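Local coordinates for terminal uridylyltransferase 1 (Trypanosoma brucei, PDB 5HZD), which adds uridines from UTP to the 3' ends of guide RNAs, ribosomal RNAs and some messenger RNAs during mitochondrial RNA editing, at residues F16-H19 with A20-L23; V117-G120 with T121-I124; E382-N385 with T386-E389. All blocks are in the same frame, centred on the assembly; numbering follows the deposited sequence. Where two conformers were deposited one is given.

Interaction 1 (F16-H19 with A20-L23); sequences FTTH and AALL
Phe16 closes over the first turn of helix 19-30 from the strand side, its ring lying across the backbone of Ala21 and Leu22. The carbonyl oxygen of Ala21 sits 4.0 Å above the ring plane, over its centre. Two side chains also touch the ring: Ala21 CB comes within 3.8 Å of Phe16 CD2, and Leu22 CD1 lies 3.9 Å from Phe16 CD1, the phenylalanine and leucine side chains crossing at about a right angle. With CG anti to the backbone N (chi1 -180°), Leu22 sends CD1 to Phe16, while CD2 comes only loosely near His19 CD2.

His19 starts out away from the helix turn, but its ring comes to meet Leu23, the two side chains crossing at a slant. Leu23 CG stands over one face of the imidazole, 4.1 Å from the ring centroid, in a CH-pi contact, and Leu23 CD1 reaches CE1 of the same ring. The polar end has a partner elsewhere: His19 NE2 is hydrogen-bonded to Glu462 OE2, which, with the leucine against its face, would restrict rotation of the ring.

Thr18 begins the helix. With OG1 held between the backbone N and the carbonyl carbon (chi1 69°), the hydroxyl oxygen turns back over the helix start and accepts from Ala21 N at 3.1 Å, an N-cap bond. Behind it come the first helical bonds, Leu22 N to Thr18 O and Leu23 N to His19 O, the latter 2.9 Å long and the straighter of the two.

Phe16 also meets the ring of zinc ligand His25, and its backbone pairs with Tyr6. A strand turning into a helix, with zinc bound by Cys8, Cys11, His25 and His30, is the pattern of a C2H2 zinc finger, here atypical.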
loop_
_atom_site.group_PDB
_atom_site.type_symbol
_atom_site.label_atom_id
_atom_site.label_comp_id
_atom_site.label_asym_id
_atom_site.label_seq_id
_atom_site.Cartn_x
_atom_site.Cartn_y
_atom_site.Cartn_z
ATOM N N PHE A 16 10.096 -32.207 -18.407
ATOM C CA PHE A 16 9.616 -33.482 -17.909
ATOM C C PHE A 16 8.151 -33.653 -18.211
ATOM O O PHE A 16 7.456 -32.684 -18.538
ATOM C CB PHE A 16 9.841 -33.521 -16.399
ATOM C CG PHE A 16 11.269 -33.246 -16.013
ATOM C CD1 PHE A 16 11.694 -31.940 -15.779
ATOM C CD2 PHE A 16 12.190 -34.279 -15.945
ATOM C CE1 PHE A 16 13.037 -31.670 -15.463
ATOM C CE2 PHE A 16 13.524 -34.026 -15.618
ATOM C CZ PHE A 16 13.942 -32.718 -15.380
ATOM N N THR A 17 7.673 -34.883 -18.070
ATOM C CA THR A 17 6.269 -35.153 -18.323
ATOM C C THR A 17 5.470 -35.374 -17.051
ATOM O O THR A 17 4.269 -35.601 -17.120
ATOM C CB THR A 17 6.080 -36.344 -19.284
ATOM O OG1 THR A 17 6.680 -37.524 -18.717
ATOM C CG2 THR A 17 6.760 -36.045 -20.627
ATOM N N THR A 18 6.129 -35.302 -15.892
ATOM C CA THR A 18 5.436 -35.359 -14.604
ATOM C C THR A 18 5.947 -34.308 -13.638
ATOM O O THR A 18 7.126 -33.914 -13.682
ATOM C CB THR A 18 5.575 -36.745 -13.913
ATOM O OG1 THR A 18 6.933 -36.948 -13.485
ATOM C CG2 THR A 18 5.158 -37.873 -14.856
ATOM N N HIS A 19 5.057 -33.848 -12.763
ATOM C CA HIS A 19 5.452 -32.904 -11.751
ATOM C C HIS A 19 6.476 -33.488 -10.787
ATOM O O HIS A 19 7.394 -32.788 -10.365
ATOM C CB HIS A 19 4.228 -32.380 -10.990
ATOM C CG HIS A 19 4.520 -31.193 -10.138
ATOM N ND1 HIS A 19 4.385 -31.212 -8.765
ATOM C CD2 HIS A 19 4.970 -29.956 -10.454
ATOM C CE1 HIS A 19 4.722 -30.034 -8.276
ATOM N NE2 HIS A 19 5.078 -29.250 -9.280
ATOM N N ALA A 20 6.299 -34.755 -10.423
ATOM C CA ALA A 20 7.231 -35.444 -9.535
ATOM C C ALA A 20 8.648 -35.371 -10.086
ATOM O O ALA A 20 9.605 -35.116 -9.352
ATOM C CB ALA A 20 6.810 -36.898 -9.363
ATOM N N ALA A 21 8.778 -35.575 -11.389
ATOM C CA ALA A 21 10.091 -35.576 -12.023
ATOM C C ALA A 21 10.691 -34.165 -11.998
ATOM O O ALA A 21 11.909 -33.998 -11.841
ATOM C CB ALA A 21 9.987 -36.081 -13.447
ATOM N N LEU A 22 9.838 -33.160 -12.171
ATOM C CA LEU A 22 10.287 -31.775 -12.111
ATOM C C LEU A 22 10.813 -31.443 -10.718
ATOM O O LEU A 22 11.888 -30.862 -10.578
ATOM C CB LEU A 22 9.153 -30.813 -12.472
ATOM C CG LEU A 22 9.537 -29.334 -12.435
ATOM C CD1 LEU A 22 10.453 -29.005 -13.603
ATOM C CD2 LEU A 22 8.293 -28.436 -12.427
ATOM N N LEU A 23 10.066 -31.832 -9.690
ATOM C CA LEU A 23 10.451 -31.504 -8.311
ATOM C C LEU A 23 11.739 -32.231 -7.944
ATOM O O LEU A 23 12.643 -31.648 -7.327
ATOM C CB LEU A 23 9.355 -31.910 -7.328
ATOM C CG LEU A 23 8.102 -31.056 -7.214
ATOM C CD1 LEU A 23 7.165 -31.688 -6.208
ATOM C CD2 LEU A 23 8.452 -29.636 -6.794
#

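Interaction 2 (V117-G120 with T121-I124); sequences VWDG and TADI
The indole of Trp118 is held between the following turn and the strand beyond. On one face lies the backbone of the turn, Gly120 N 3.5 Å above the plane and over the centre, Thr121 N nearer the rim. On the opposite face Ile124 CD1 makes a CH-pi contact, 3.6 Å from the centroid of the five-membered ring. At the edge, NE1 donates to Ala122 O at 2.9 Å in a nearly straight bond lying in the ring plane, which, with both faces packed, would limit its tilting.

The carboxylate of Asp119 organises the turn. A chi1 of 62°, CG between N and C, turns the carboxylate toward the following amides, where OD1 accepts from Ala122 N on the syn lone pair and from Thr121 N above the carboxylate plane, each at 2.9 Å. This is an Asx turn extended by a second amide bond.

The loop leads from helix 111-114 into strand 124-129 of the palm, and by similarity Ala122, Asp123 and Ile124 bind UTP, with Asp123 also a catalytic magnesium ligand. Trp118 and Ile124 both pack on Ala86 of helix 80-100, and the backbone of Ile124 bonds to Asp284 and to Asp286 of neighbouring strand 285-288.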
loop_
_atom_site.group_PDB
_atom_site.type_symbol
_atom_site.label_atom_id
_atom_site.label_comp_id
_atom_site.label_asym_id
_atom_site.label_seq_id
_atom_site.Cartn_x
_atom_site.Cartn_y
_atom_site.Cartn_z
ATOM N N VAL A 117 -5.167 2.487 9.809
ATOM C CA VAL A 117 -4.228 3.254 10.619
ATOM C C VAL A 117 -3.092 3.734 9.710
ATOM O O VAL A 117 -2.897 3.190 8.610
ATOM C CB VAL A 117 -3.593 2.396 11.767
ATOM C CG1 VAL A 117 -4.646 1.926 12.748
ATOM C CG2 VAL A 117 -2.801 1.219 11.196
ATOM N N TRP A 118 -2.338 4.734 10.180
ATOM C CA TRP A 118 -1.129 5.180 9.475
ATOM C C TRP A 118 -0.069 5.572 10.510
ATOM O O TRP A 118 -0.385 6.246 11.486
ATOM C CB TRP A 118 -1.470 6.349 8.548
ATOM C CG TRP A 118 -0.282 6.865 7.741
ATOM C CD1 TRP A 118 0.497 6.161 6.881
ATOM C CD2 TRP A 118 0.200 8.207 7.720
ATOM N NE1 TRP A 118 1.445 6.980 6.321
ATOM C CE2 TRP A 118 1.299 8.237 6.835
ATOM C CE3 TRP A 118 -0.170 9.381 8.380
ATOM C CZ2 TRP A 118 2.007 9.409 6.557
ATOM C CZ3 TRP A 118 0.554 10.538 8.119
ATOM C CH2 TRP A 118 1.638 10.535 7.227
ATOM N N ASP A 119 1.187 5.156 10.300
ATOM C CA ASP A 119 2.237 5.378 11.299
ATOM C C ASP A 119 3.003 6.684 11.106
ATOM O O ASP A 119 3.850 7.075 11.932
ATOM C CB ASP A 119 3.179 4.155 11.336
ATOM C CG ASP A 119 3.886 3.912 10.015
ATOM O OD1 ASP A 119 3.717 4.730 9.085
ATOM O OD2 ASP A 119 4.643 2.908 9.890
ATOM N N GLY A 120 2.690 7.377 10.024
ATOM C CA GLY A 120 3.258 8.693 9.796
ATOM C C GLY A 120 4.475 8.561 8.909
ATOM O O GLY A 120 5.088 9.556 8.532
ATOM N N THR A 121 4.817 7.335 8.550
ATOM C CA THR A 121 6.027 7.071 7.762
ATOM C C THR A 121 5.783 6.278 6.482
ATOM O O THR A 121 6.421 6.531 5.453
ATOM C CB THR A 121 7.070 6.299 8.580
ATOM O OG1 THR A 121 6.545 5.014 8.928
ATOM C CG2 THR A 121 7.455 7.075 9.836
ATOM N N ALA A 122 4.866 5.304 6.530
ATOM C CA ALA A 122 4.555 4.489 5.349
ATOM C C ALA A 122 4.166 5.383 4.166
ATOM O O ALA A 122 3.486 6.401 4.350
ATOM C CB ALA A 122 3.434 3.504 5.628
ATOM N N ASP A 123 4.583 5.014 2.956
ATOM C CA ASP A 123 4.179 5.797 1.779
ATOM C C ASP A 123 2.649 5.896 1.688
ATOM O O ASP A 123 1.943 4.928 1.946
ATOM C CB ASP A 123 4.670 5.125 0.483
ATOM C CG ASP A 123 6.164 5.187 0.313
ATOM O OD1 ASP A 123 6.875 5.684 1.211
ATOM O OD2 ASP A 123 6.628 4.702 -0.746
ATOM N N ILE A 124 2.140 7.073 1.290
ATOM C CA ILE A 124 0.711 7.256 1.041
ATOM C C ILE A 124 0.523 7.176 -0.461
ATOM O O ILE A 124 1.311 7.758 -1.194
ATOM C CB ILE A 124 0.250 8.664 1.520
ATOM C CG1 ILE A 124 0.305 8.731 3.052
ATOM C CG2 ILE A 124 -1.154 9.016 0.983
ATOM C CD1 ILE A 124 -0.741 7.863 3.791
#

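Interaction 3 (E382-N385 with T386-E389); sequences EITN and TERE
Thr384 and Glu387 bond to each other in both directions, the reciprocal pattern that defines a capping box at the start of helix 385-409. Thr384 N donates to Glu387 OE1 at 2.8 Å, approaching the anti lone pair of the carboxylate, on the side away from its other oxygen. In return Glu387 N gives its hydrogen to Thr384 OG1 at 3.1 Å, at a fairly straight 164°. A chi1 of 62° places OG1 on the helix side, facing the amide of Glu387. The glutamate reaches the threonine amide by an extended chain. A weak bond from Thr384 OG1 to Glu387 OE1 adds to the box. A carboxylate at the N-terminus of a helix would also be expected to interact favourably with the helix dipole.

Beyond the box the ordinary helical pattern sets in, with Arg388 N to Thr384 O and Glu389 N to Asn385 O. On another side of the turn Asn385 and Arg388 run side by side and point the same way. Arg388 NH1 donates to Asn385 OD1 at 3.1 Å, in the carbonyl plane and on a lone pair; the amide and guanidinium planes are 76° apart, and the acceptor is tilted somewhat from the guanidinium plane. The arginine chain bends at chi2 and chi3 to bring its head there, and its NE has a weak bond to Tyr392 OH.

The packing centres on Ile383, which faces the helix from the preceding loop: its CD1 lies 3.8 Å from Arg388 CA, and its CB is pressed to 3.1 Å from Glu387 OE1, a tight contact. Away from the zinc and UTP sites, at the surface, a water donates to Glu389 OE2 at 3.0 Å, weakly to Asn385 O, and lies over the face of the Arg388 guanidinium.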
loop_
_atom_site.group_PDB
_atom_site.type_symbol
_atom_site.label_atom_id
_atom_site.label_comp_id
_atom_site.label_asym_id
_atom_site.label_seq_id
_atom_site.Cartn_x
_atom_site.Cartn_y
_atom_site.Cartn_z
ATOM N N GLU A 382 -10.784 -0.274 25.245
ATOM C CA GLU A 382 -11.583 -0.592 26.424
ATOM C C GLU A 382 -11.580 -2.062 26.833
ATOM O O GLU A 382 -12.218 -2.418 27.808
ATOM C CB GLU A 382 -13.028 -0.124 26.235
ATOM C CG GLU A 382 -13.209 1.381 26.177
ATOM C CD GLU A 382 -14.586 1.773 25.668
ATOM O OE1 GLU A 382 -15.356 0.868 25.274
ATOM O OE2 GLU A 382 -14.900 2.984 25.657
ATOM N N ILE A 383 -10.887 -2.936 26.114
ATOM C CA ILE A 383 -10.979 -4.331 26.525
ATOM C C ILE A 383 -10.235 -4.617 27.823
ATOM O O ILE A 383 -9.392 -3.833 28.272
ATOM C CB ILE A 383 -10.591 -5.347 25.433
ATOM C CG1 ILE A 383 -9.115 -5.218 25.053
ATOM C CG2 ILE A 383 -11.549 -5.244 24.245
ATOM C CD1 ILE A 383 -8.657 -6.316 24.081
ATOM N N THR A 384 -10.571 -5.749 28.418
ATOM C CA THR A 384 -10.063 -6.114 29.741
ATOM C C THR A 384 -8.751 -6.866 29.598
ATOM O O THR A 384 -8.375 -7.274 28.486
ATOM C CB THR A 384 -11.050 -7.014 30.497
ATOM O OG1 THR A 384 -11.237 -8.247 29.783
ATOM C CG2 THR A 384 -12.394 -6.318 30.664
ATOM N N ASN A 385 -8.055 -7.066 30.713
ATOM C CA ASN A 385 -6.818 -7.831 30.636
ATOM C C ASN A 385 -7.120 -9.239 30.131
ATOM O O ASN A 385 -6.370 -9.783 29.339
ATOM C CB ASN A 385 -6.061 -7.840 31.973
ATOM C CG ASN A 385 -5.571 -6.445 32.380
ATOM O OD1 ASN A 385 -5.324 -5.597 31.526
ATOM N ND2 ASN A 385 -5.419 -6.212 33.687
ATOM N N THR A 386 -8.241 -9.809 30.560
ATOM C CA THR A 386 -8.594 -11.169 30.169
ATOM C C THR A 386 -8.856 -11.240 28.676
ATOM O O THR A 386 -8.374 -12.146 27.996
ATOM C CB THR A 386 -9.849 -11.654 30.899
ATOM O OG1 THR A 386 -9.633 -11.573 32.310
ATOM C CG2 THR A 386 -10.167 -13.101 30.510
ATOM N N GLU A 387 -9.622 -10.286 28.160
ATOM C CA GLU A 387 -9.940 -10.263 26.740
ATOM C C GLU A 387 -8.690 -10.088 25.902
ATOM O O GLU A 387 -8.575 -10.657 24.806
ATOM C CB GLU A 387 -10.906 -9.119 26.427
ATOM C CG GLU A 387 -12.312 -9.368 26.949
ATOM C CD GLU A 387 -13.205 -8.144 26.829
ATOM O OE1 GLU A 387 -12.716 -7.008 27.042
ATOM O OE2 GLU A 387 -14.403 -8.324 26.522
ATOM N N ARG A 388 -7.784 -9.246 26.400
ATOM C CA ARG A 388 -6.552 -8.978 25.690
ATOM C C ARG A 388 -5.726 -10.251 25.611
ATOM O O ARG A 388 -5.146 -10.546 24.550
ATOM C CB ARG A 388 -5.744 -7.903 26.401
ATOM C CG ARG A 388 -4.652 -7.383 25.523
ATOM C CD ARG A 388 -4.390 -5.902 25.833
ATOM N NE ARG A 388 -3.352 -5.695 26.835
ATOM C CZ ARG A 388 -3.579 -5.342 28.094
ATOM N NH1 ARG A 388 -4.821 -5.161 28.526
ATOM N NH2 ARG A 388 -2.555 -5.171 28.924
ATOM N N GLU A 389 -5.660 -10.988 26.715
ATOM C CA GLU A 389 -4.937 -12.258 26.743
ATOM C C GLU A 389 -5.518 -13.229 25.726
ATOM O O GLU A 389 -4.780 -13.982 25.087
ATOM C CB GLU A 389 -4.952 -12.882 28.137
ATOM C CG GLU A 389 -4.005 -12.184 29.103
ATOM C CD GLU A 389 -2.580 -12.075 28.553
ATOM O OE1 GLU A 389 -2.102 -13.041 27.910
ATOM O OE2 GLU A 389 -1.941 -11.017 28.755
HETATM O O HOH W 1 -3.358 -8.431 29.354
#

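The three contacts follow one another along the chain without overlap, and each is a local turn that starts a helix or strand. Interaction 1 begins helix 19-30 of the zinc finger, interaction 2 leads into strand 124-129 of the five-stranded palm sheet, and interaction 3 begins helix 385-409. None touches another: their centres lie about 45 Å (1 and 2), 51 Å (1 and 3) and 27 Å (2 and 3) apart. Interaction 2 lies about 9 Å from the centre of the chain, at what is probably the UTP and metal site; the other two are at the surface. The zinc finger that holds interaction 1 is nevertheless required for proper folding of the catalytic domain.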